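PDB 4D9G: putative diaminopropionate ammonia-lyase from Escherichia coli, which catalyses the pyridoxal 5'-phosphate-dependent alpha,beta-elimination of both L- and D-2,3-diaminopropionate, giving pyruvate and ammonia. Local coordinates for residues G239-L244 with E300-C305; E259-D264 with C312-A317; D264-S269 with T307-C312. All blocks are in the same frame, centred on the assembly; numbering follows the deposited sequence.

Interaction 1 of 3, residues G239-L244 with E300-C305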
loop_
_atom_site.group_PDB
_atom_site.type_symbol
_atom_site.label_atom_id
_atom_site.label_comp_id
_atom_site.label_asym_id
_atom_site.label_seq_id
_atom_site.Cartn_x
_atom_site.Cartn_y
_atom_site.Cartn_z
ATOM N N GLY B 239 -17.199 -15.265 -20.589
ATOM C CA GLY B 239 -18.498 -14.786 -20.158
ATOM C C GLY B 239 -18.569 -13.277 -20.100
ATOM O O GLY B 239 -19.555 -12.681 -20.530
ATOM N N VAL B 240 -17.519 -12.657 -19.577
ATOM C CA VAL B 240 -17.500 -11.208 -19.409
ATOM C C VAL B 240 -17.359 -10.478 -20.754
ATOM O O VAL B 240 -18.143 -9.558 -21.044
ATOM C CB VAL B 240 -16.458 -10.783 -18.366
ATOM C CG1 VAL B 240 -16.156 -9.290 -18.445
ATOM C CG2 VAL B 240 -16.976 -11.153 -16.982
ATOM N N LEU B 241 -16.387 -10.918 -21.566
ATOM C CA LEU B 241 -16.185 -10.403 -22.912
ATOM C C LEU B 241 -17.415 -10.636 -23.789
ATOM O O LEU B 241 -17.762 -9.788 -24.607
ATOM C CB LEU B 241 -14.940 -11.021 -23.566
ATOM C CG LEU B 241 -14.523 -10.430 -24.922
ATOM C CD1 LEU B 241 -14.199 -8.946 -24.790
ATOM C CD2 LEU B 241 -13.377 -11.184 -25.588
ATOM N N GLY B 242 -18.064 -11.787 -23.614
ATOM C CA GLY B 242 -19.274 -12.107 -24.360
ATOM C C GLY B 242 -20.302 -11.010 -24.177
ATOM O O GLY B 242 -20.885 -10.535 -25.151
ATOM N N TYR B 243 -20.508 -10.605 -22.921
ATOM C CA TYR B 243 -21.427 -9.514 -22.583
ATOM C C TYR B 243 -20.992 -8.166 -23.179
ATOM O O TYR B 243 -21.783 -7.501 -23.855
ATOM C CB TYR B 243 -21.621 -9.386 -21.060
ATOM C CG TYR B 243 -22.532 -8.229 -20.678
ATOM C CD1 TYR B 243 -22.018 -6.955 -20.412
ATOM C CD2 TYR B 243 -23.913 -8.399 -20.620
ATOM C CE1 TYR B 243 -22.857 -5.896 -20.085
ATOM C CE2 TYR B 243 -24.756 -7.348 -20.285
ATOM C CZ TYR B 243 -24.229 -6.103 -20.027
ATOM O OH TYR B 243 -25.085 -5.081 -19.703
ATOM N N LEU B 244 -19.746 -7.772 -22.911
ATOM C CA LEU B 244 -19.224 -6.460 -23.294
ATOM C C LEU B 244 -19.188 -6.266 -24.811
ATOM O O LEU B 244 -19.464 -5.177 -25.324
ATOM C CB LEU B 244 -17.823 -6.253 -22.703
ATOM C CG LEU B 244 -17.642 -6.167 -21.175
ATOM C CD1 LEU B 244 -16.194 -6.432 -20.810
ATOM C CD2 LEU B 244 -18.128 -4.845 -20.591
ATOM N N GLU B 300 -14.197 -20.338 -27.541
ATOM C CA GLU B 300 -14.998 -19.940 -28.691
ATOM C C GLU B 300 -15.146 -18.422 -28.742
ATOM O O GLU B 300 -14.993 -17.819 -29.799
ATOM C CB GLU B 300 -16.366 -20.645 -28.671
ATOM C CG GLU B 300 -17.234 -20.445 -29.913
ATOM C CD GLU B 300 -16.613 -20.954 -31.227
ATOM O OE1 GLU B 300 -15.840 -21.945 -31.222
ATOM O OE2 GLU B 300 -16.931 -20.365 -32.285
ATOM N N ILE B 301 -15.406 -17.811 -27.590
ATOM C CA ILE B 301 -15.601 -16.361 -27.510
ATOM C C ILE B 301 -14.291 -15.575 -27.664
ATOM O O ILE B 301 -14.255 -14.525 -28.314
ATOM C CB ILE B 301 -16.331 -15.961 -26.210
ATOM C CG1 ILE B 301 -17.834 -16.205 -26.351
ATOM C CG2 ILE B 301 -16.128 -14.493 -25.884
ATOM C CD1 ILE B 301 -18.250 -17.638 -26.144
ATOM N N LEU B 302 -13.224 -16.094 -27.067
ATOM C CA LEU B 302 -11.942 -15.412 -27.086
ATOM C C LEU B 302 -11.314 -15.491 -28.475
ATOM O O LEU B 302 -10.839 -14.480 -28.995
ATOM C CB LEU B 302 -11.010 -15.964 -26.002
ATOM C CG LEU B 302 -11.507 -15.887 -24.548
ATOM C CD1 LEU B 302 -10.455 -16.403 -23.572
ATOM C CD2 LEU B 302 -11.959 -14.477 -24.161
ATOM N N ARG B 303 -11.340 -16.682 -29.074
ATOM C CA ARG B 303 -10.877 -16.884 -30.451
ATOM C C ARG B 303 -11.574 -15.925 -31.422
ATOM O O ARG B 303 -10.932 -15.347 -32.299
ATOM C CB ARG B 303 -11.095 -18.339 -30.896
ATOM C CG ARG B 303 -10.502 -18.678 -32.251
ATOM C CD ARG B 303 -11.133 -19.914 -32.881
ATOM N NE ARG B 303 -11.081 -19.822 -34.342
ATOM C CZ ARG B 303 -10.145 -20.376 -35.115
ATOM N NH1 ARG B 303 -9.160 -21.093 -34.589
ATOM N NH2 ARG B 303 -10.197 -20.213 -36.428
ATOM N N ASN B 304 -12.883 -15.758 -31.244
ATOM C CA ASN B 304 -13.694 -14.903 -32.108
ATOM C C ASN B 304 -13.533 -13.404 -31.873
ATOM O O ASN B 304 -13.563 -12.626 -32.829
ATOM C CB ASN B 304 -15.172 -15.267 -31.969
ATOM C CG ASN B 304 -15.541 -16.555 -32.687
ATOM O OD1 ASN B 304 -14.714 -17.191 -33.344
ATOM N ND2 ASN B 304 -16.806 -16.938 -32.570
ATOM N N CYS B 305 -13.363 -13.005 -30.611
ATOM C CA CYS B 305 -13.562 -11.606 -30.204
ATOM C C CYS B 305 -12.436 -10.954 -29.374
ATOM O O CYS B 305 -12.419 -9.729 -29.186
ATOM C CB CYS B 305 -14.896 -11.470 -29.466
ATOM S SG CYS B 305 -16.338 -11.914 -30.455
#
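Gly-242 and Ile-301 mark the closest backbone approach of two helices: their CA atoms are 6.4 Å apart, the local axes pass within 9.4 Å, and the N-to-C directions differ by 48°. Gly-242 has no side chain to hold the neighbour off, so CG2 of Ile-301 settles 4.0 Å from the N atom of Gly-242. No hydrogen bond joins the two segments, and the contact is van der Waals packing, chiefly of apolar side chains. Leu-241, whose CG lies anti to the backbone N (chi1 -173°), takes part in three of the four residue contacts. From there its CD2 branch touches three residues of the other helix. It meets CD2 of Leu-302 at 3.9 Å, the two leucines crossing obliquely, and stands 4.2 Å from CB of Cys-305 near the end of helix 296-305. CG2 of Ile-301 lies a little farther from the same methyl, at 4.3 Å. Leu-241 also touches Leu-229 of strand 226-230, while Ile-301 leans on Phe-24. All the touching residues are buried. This is helix-helix packing with a glycine at the closest approach, joining helix 235-248 to helix 296-305 beside the larger sheet of a fold of the tryptophan synthase beta type.

Interaction 2 of 3, residues E259-D264 with C312-A317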
loop_
_atom_site.group_PDB
_atom_site.type_symbol
_atom_site.label_atom_id
_atom_site.label_comp_id
_atom_site.label_asym_id
_atom_site.label_seq_id
_atom_site.Cartn_x
_atom_site.Cartn_y
_atom_site.Cartn_z
ATOM N N GLU B 259 -2.468 -13.833 -19.106
ATOM C CA GLU B 259 -2.128 -15.099 -18.457
ATOM C C GLU B 259 -0.703 -15.101 -17.931
ATOM O O GLU B 259 0.171 -14.515 -18.553
ATOM C CB GLU B 259 -2.253 -16.257 -19.443
ATOM C CG GLU B 259 -3.660 -16.546 -19.915
ATOM C CD GLU B 259 -3.709 -17.760 -20.806
ATOM O OE1 GLU B 259 -3.068 -17.707 -21.885
ATOM O OE2 GLU B 259 -4.373 -18.760 -20.420
ATOM N N PRO B 260 -0.460 -15.779 -16.791
ATOM C CA PRO B 260 0.900 -16.089 -16.359
ATOM C C PRO B 260 1.581 -17.074 -17.323
ATOM O O PRO B 260 0.914 -17.950 -17.877
ATOM C CB PRO B 260 0.688 -16.726 -14.980
ATOM C CG PRO B 260 -0.703 -17.265 -15.018
ATOM C CD PRO B 260 -1.463 -16.255 -15.818
ATOM N N ASP B 261 2.894 -16.941 -17.507
ATOM C CA ASP B 261 3.599 -17.669 -18.575
ATOM C C ASP B 261 3.761 -19.180 -18.350
ATOM O O ASP B 261 4.069 -19.919 -19.292
ATOM C CB ASP B 261 4.954 -17.009 -18.903
ATOM C CG ASP B 261 5.897 -16.967 -17.713
ATOM O OD1 ASP B 261 5.426 -17.086 -16.554
ATOM O OD2 ASP B 261 7.115 -16.806 -17.939
ATOM N N LYS B 262 3.542 -19.632 -17.117
ATOM C CA LYS B 262 3.637 -21.058 -16.788
ATOM C C LYS B 262 2.329 -21.823 -17.054
ATOM O O LYS B 262 2.275 -23.054 -16.930
ATOM C CB LYS B 262 4.116 -21.254 -15.343
ATOM C CG LYS B 262 5.615 -21.058 -15.154
ATOM N N ALA B 263 1.293 -21.080 -17.444
ATOM C CA ALA B 263 -0.029 -21.633 -17.721
ATOM C C ALA B 263 -0.740 -20.780 -18.760
ATOM O O ALA B 263 -1.920 -20.480 -18.626
ATOM C CB ALA B 263 -0.855 -21.697 -16.440
ATOM N N ASP B 264 -0.012 -20.384 -19.795
ATOM C CA ASP B 264 -0.565 -19.530 -20.842
ATOM C C ASP B 264 -1.291 -20.349 -21.911
ATOM O O ASP B 264 -1.021 -20.210 -23.109
ATOM C CB ASP B 264 0.532 -18.647 -21.456
ATOM C CG ASP B 264 1.816 -19.413 -21.762
ATOM O OD1 ASP B 264 1.789 -20.652 -21.915
ATOM O OD2 ASP B 264 2.877 -18.764 -21.850
ATOM N N CYS B 312 2.561 -13.151 -19.487
ATOM C CA CYS B 312 3.438 -12.335 -18.642
ATOM C C CYS B 312 4.113 -13.124 -17.514
ATOM O O CYS B 312 3.672 -14.210 -17.131
ATOM C CB CYS B 312 2.683 -11.128 -18.062
ATOM S SG CYS B 312 1.344 -11.586 -16.935
ATOM N N GLN B 313 5.197 -12.543 -17.012
ATOM C CA GLN B 313 5.934 -13.018 -15.845
ATOM C C GLN B 313 5.081 -12.959 -14.574
ATOM O O GLN B 313 4.280 -12.040 -14.395
ATOM C CB GLN B 313 7.145 -12.118 -15.666
ATOM C CG GLN B 313 8.274 -12.736 -14.894
ATOM C CD GLN B 313 9.461 -11.812 -14.796
ATOM O OE1 GLN B 313 9.831 -11.140 -15.760
ATOM N NE2 GLN B 313 10.074 -11.781 -13.628
ATOM N N ASP B 314 5.277 -13.935 -13.689
ATOM C CA ASP B 314 4.552 -14.010 -12.409
ATOM C C ASP B 314 4.639 -12.731 -11.575
ATOM O O ASP B 314 3.641 -12.331 -10.961
ATOM C CB ASP B 314 5.039 -15.192 -11.548
ATOM C CG ASP B 314 4.653 -16.555 -12.125
ATOM O OD1 ASP B 314 3.845 -16.617 -13.084
ATOM O OD2 ASP B 314 5.179 -17.575 -11.614
ATOM N N SER B 315 5.819 -12.103 -11.552
ATOM C CA SER B 315 6.058 -10.962 -10.666
ATOM C C SER B 315 5.226 -9.732 -11.052
ATOM O O SER B 315 5.075 -8.790 -10.247
ATOM C CB SER B 315 7.555 -10.629 -10.568
ATOM O OG SER B 315 8.081 -10.144 -11.797
ATOM N N VAL B 316 4.670 -9.765 -12.266
ATOM C CA VAL B 316 3.774 -8.726 -12.772
ATOM C C VAL B 316 2.514 -8.623 -11.908
ATOM O O VAL B 316 2.032 -7.525 -11.621
ATOM C CB VAL B 316 3.419 -8.974 -14.261
ATOM C CG1 VAL B 316 2.283 -8.080 -14.740
ATOM C CG2 VAL B 316 4.644 -8.759 -15.131
ATOM N N ALA B 317 2.012 -9.767 -11.462
ATOM C CA ALA B 317 0.845 -9.794 -10.588
ATOM C C ALA B 317 1.145 -9.132 -9.248
ATOM O O ALA B 317 0.334 -8.351 -8.753
ATOM C CB ALA B 317 0.359 -11.222 -10.379
HETATM O O HOH W 1 6.797 -16.358 -14.319
#
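Asp-261 and Asp-314 bring their carboxylates together where two neighbouring strands run out, with OD1 of Asp-261 3.8 Å from OD1 of Asp-314 and the carboxylate planes 86° apart. Two like charges this close would be expected to repel, and the surroundings offer some compensation. A water donates to OD1 of Asp-261 at 2.7 Å and accepts from the backbone N of Asp-314, bridging the two segments. OD2 of Asp-261 forms a salt bridge with Lys-7, which also gives its backbone N to OE1 of Gln-313. In Asp-261 CG sits between the backbone N and the carbonyl carbon (chi1 60°), which sets CB and the carboxylate beside the carbonyl oxygen of Cys-312, with CB 3.6 Å from O of Cys-312. Asp-314 has its CG beside its own backbone N, which carries OD1 to 3.7 Å from CB of Pro-260. The backbones are joined by a parallel bridge between Pro-260 and Cys-312. The N atom of Cys-312 gives a nearly straight bond to O of Glu-259 (2.9 Å, 172°), whereas the bond from N of Asp-261 to O of Cys-312 is weak and bent. That same oxygen also receives a CA-H...O contact from Pro-260, whose ring nitrogen has no hydrogen to donate. SG of Cys-312 turns back toward the neighbouring strand and comes 3.5 Å from O of Glu-259; the Cys-312 side chain also touches Val-342 of helix 338-352. The carboxylate of Glu-259 points elsewhere, to the backbone N atoms of Ile-266 and Tyr-267. This is the C-terminal edge of two neighbouring parallel strands in the larger, mixed alpha/beta sheet, where strands 254-260 and 308-312 part into the turns that lead to their following helices.

Interaction 3 of 3, residues D264-S269 with T307-C312; sequences DCIYRS and TQFISC
Tyr-267 presents one ring face to Ser-311, whose CB stands 3.7 Å from the ring centroid and only 10° off its normal, a CH-pi contact over the centre of the ring. At the ring's edge, near its plane, O of Phe-309 lies 3.4 Å from CE1 of Tyr-267, so the tyrosine is set against the strand backbone as well as its side chains. The Phe-309 ring in turn has the backbone O of Ile-266 over one face. CG2 of Ile-266 comes 3.7 Å from CE2 of Phe-309, the two side chains meeting at about a right angle. With CG anti to the backbone N (chi1 179°), Tyr-267 extends from the helix across the strand, bringing CD1 within 3.6 Å of CB of Phe-309. Replacing this tyrosine by an alanine would probably leave CB of Ser-311 without its aromatic platform and open a gap beside CB of Phe-309. One polar bond accompanies the packing: OG of Ser-311 donates to OD2 of Asp-264 at 2.8 Å, using the anti lone pair of that oxygen. The other oxygen of the carboxylate, OD1, is held in a salt bridge by NE of Arg-268 at 2.9 Å, so both ends of the group are engaged and its rotation is restricted. Asp-264 occupies the N-cap position without a capping bond from its side chain. The local helix and strand axes pass 7.8 Å apart at 129°. Behind the contact, Cys-265 is tied to Cys-291 by a disulfide. The arrangement is helix-on-sheet packing of an alpha/beta fold, with helix 265-272 laid over strand 308-312 of the larger mixed sheet.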
loop_
_atom_site.group_PDB
_atom_site.type_symbol
_atom_site.label_atom_id
_atom_site.label_comp_id
_atom_site.label_asym_id
_atom_site.label_seq_id
_atom_site.Cartn_x
_atom_site.Cartn_y
_atom_site.Cartn_z
ATOM N N ASP B 264 -0.012 -20.384 -19.795
ATOM C CA ASP B 264 -0.565 -19.530 -20.842
ATOM C C ASP B 264 -1.291 -20.349 -21.911
ATOM O O ASP B 264 -1.021 -20.210 -23.109
ATOM C CB ASP B 264 0.532 -18.647 -21.456
ATOM C CG ASP B 264 1.816 -19.413 -21.762
ATOM O OD1 ASP B 264 1.789 -20.652 -21.915
ATOM O OD2 ASP B 264 2.877 -18.764 -21.850
ATOM N N CYS B 265 -2.219 -21.197 -21.469
ATOM C CA CYS B 265 -2.900 -22.133 -22.358
ATOM C C CYS B 265 -3.723 -21.433 -23.445
ATOM O O CYS B 265 -3.854 -21.947 -24.558
ATOM C CB CYS B 265 -3.810 -23.049 -21.547
ATOM S SG CYS B 265 -5.220 -22.175 -20.822
ATOM N N ILE B 266 -4.282 -20.273 -23.112
ATOM C CA ILE B 266 -5.061 -19.495 -24.069
ATOM C C ILE B 266 -4.150 -18.747 -25.038
ATOM O O ILE B 266 -4.443 -18.662 -26.230
ATOM C CB ILE B 266 -6.049 -18.544 -23.366
ATOM C CG1 ILE B 266 -7.199 -19.373 -22.780
ATOM C CG2 ILE B 266 -6.563 -17.480 -24.337
ATOM C CD1 ILE B 266 -8.091 -18.630 -21.826
ATOM N N TYR B 267 -3.042 -18.224 -24.513
ATOM C CA TYR B 267 -2.038 -17.544 -25.319
ATOM C C TYR B 267 -1.498 -18.485 -26.387
ATOM O O TYR B 267 -1.431 -18.128 -27.561
ATOM C CB TYR B 267 -0.904 -17.014 -24.423
ATOM C CG TYR B 267 0.203 -16.306 -25.175
ATOM C CD1 TYR B 267 0.144 -14.931 -25.410
ATOM C CD2 TYR B 267 1.310 -17.012 -25.651
ATOM C CE1 TYR B 267 1.155 -14.275 -26.104
ATOM C CE2 TYR B 267 2.326 -16.370 -26.346
ATOM C CZ TYR B 267 2.244 -15.002 -26.569
ATOM O OH TYR B 267 3.252 -14.370 -27.261
ATOM N N ARG B 268 -1.128 -19.690 -25.967
ATOM C CA ARG B 268 -0.574 -20.698 -26.857
ATOM C C ARG B 268 -1.599 -21.174 -27.874
ATOM O O ARG B 268 -1.264 -21.372 -29.041
ATOM C CB ARG B 268 0.001 -21.861 -26.058
ATOM C CG ARG B 268 1.291 -21.496 -25.352
ATOM C CD ARG B 268 1.866 -22.654 -24.562
ATOM N NE ARG B 268 3.116 -22.249 -23.918
ATOM C CZ ARG B 268 4.006 -23.076 -23.367
ATOM N NH1 ARG B 268 3.805 -24.392 -23.361
ATOM N NH2 ARG B 268 5.109 -22.577 -22.815
ATOM N N SER B 269 -2.843 -21.342 -27.435
ATOM C CA SER B 269 -3.955 -21.626 -28.339
ATOM C C SER B 269 -4.206 -20.472 -29.299
ATOM O O SER B 269 -4.592 -20.688 -30.441
ATOM C CB SER B 269 -5.231 -21.914 -27.552
ATOM O OG SER B 269 -5.062 -23.032 -26.701
ATOM N N THR B 307 -8.998 -9.277 -28.847
ATOM C CA THR B 307 -8.084 -8.516 -29.695
ATOM C C THR B 307 -6.644 -9.033 -29.563
ATOM O O THR B 307 -5.999 -9.317 -30.579
ATOM C CB THR B 307 -8.152 -6.993 -29.404
ATOM O OG1 THR B 307 -9.523 -6.579 -29.269
ATOM C CG2 THR B 307 -7.488 -6.216 -30.534
ATOM N N GLN B 308 -6.150 -9.159 -28.325
ATOM C CA GLN B 308 -4.779 -9.611 -28.073
ATOM C C GLN B 308 -4.676 -10.585 -26.904
ATOM O O GLN B 308 -5.543 -10.616 -26.049
ATOM C CB GLN B 308 -3.861 -8.412 -27.828
ATOM C CG GLN B 308 -3.654 -7.536 -29.057
ATOM C CD GLN B 308 -2.955 -6.220 -28.755
ATOM O OE1 GLN B 308 -3.133 -5.623 -27.691
ATOM N NE2 GLN B 308 -2.165 -5.759 -29.704
ATOM N N PHE B 309 -3.607 -11.377 -26.890
ATOM C CA PHE B 309 -3.264 -12.250 -25.768
ATOM C C PHE B 309 -1.908 -11.859 -25.199
ATOM O O PHE B 309 -0.963 -11.601 -25.948
ATOM C CB PHE B 309 -3.201 -13.719 -26.200
ATOM C CG PHE B 309 -4.400 -14.182 -26.969
ATOM C CD1 PHE B 309 -4.341 -14.326 -28.345
ATOM C CD2 PHE B 309 -5.591 -14.465 -26.314
ATOM C CE1 PHE B 309 -5.447 -14.748 -29.054
ATOM C CE2 PHE B 309 -6.701 -14.879 -27.012
ATOM C CZ PHE B 309 -6.632 -15.023 -28.388
ATOM N N ILE B 310 -1.821 -11.833 -23.871
ATOM C CA ILE B 310 -0.561 -11.583 -23.182
ATOM C C ILE B 310 -0.117 -12.779 -22.337
ATOM O O ILE B 310 -0.902 -13.361 -21.579
ATOM C CB ILE B 310 -0.618 -10.311 -22.307
ATOM C CG1 ILE B 310 -0.663 -9.060 -23.185
ATOM C CG2 ILE B 310 0.580 -10.256 -21.363
ATOM C CD1 ILE B 310 -0.805 -7.760 -22.420
ATOM N N SER B 311 1.142 -13.150 -22.498
ATOM C CA SER B 311 1.793 -14.091 -21.606
ATOM C C SER B 311 2.823 -13.314 -20.778
ATOM O O SER B 311 3.835 -12.852 -21.311
ATOM C CB SER B 311 2.455 -15.210 -22.416
ATOM O OG SER B 311 3.343 -15.979 -21.623
ATOM N N CYS B 312 2.561 -13.151 -19.487
ATOM C CA CYS B 312 3.438 -12.335 -18.642
ATOM C C CYS B 312 4.113 -13.124 -17.514
ATOM O O CYS B 312 3.672 -14.210 -17.131
ATOM C CB CYS B 312 2.683 -11.128 -18.062
ATOM S SG CYS B 312 1.344 -11.586 -16.935
#

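How the interactions relate
Following the chain, helix 235-248 leads into strand 254-260, then helix 265-272, helix 296-305, strand 308-312 and helix 315-325. Interaction 1 closes the loop from 239-244 to 300-305; interactions 2 and 3 both open inside that loop and close beyond it, so each crosses interaction 1. Interaction 3 falls within the longer loop of interaction 2, and the two share Asp-264 and Cys-312. They also meet through the sheet, where N of Glu-259 lies 3.0 Å from O of Ile-310. Interaction 1 touches interaction 3 through Leu-302 and Ile-266, whose CD1 atoms are 3.7 Å apart. Interaction 1 joins two helices, interaction 2 the ends of two adjacent strands, and interaction 3 helix 265-272 to strand 308-312.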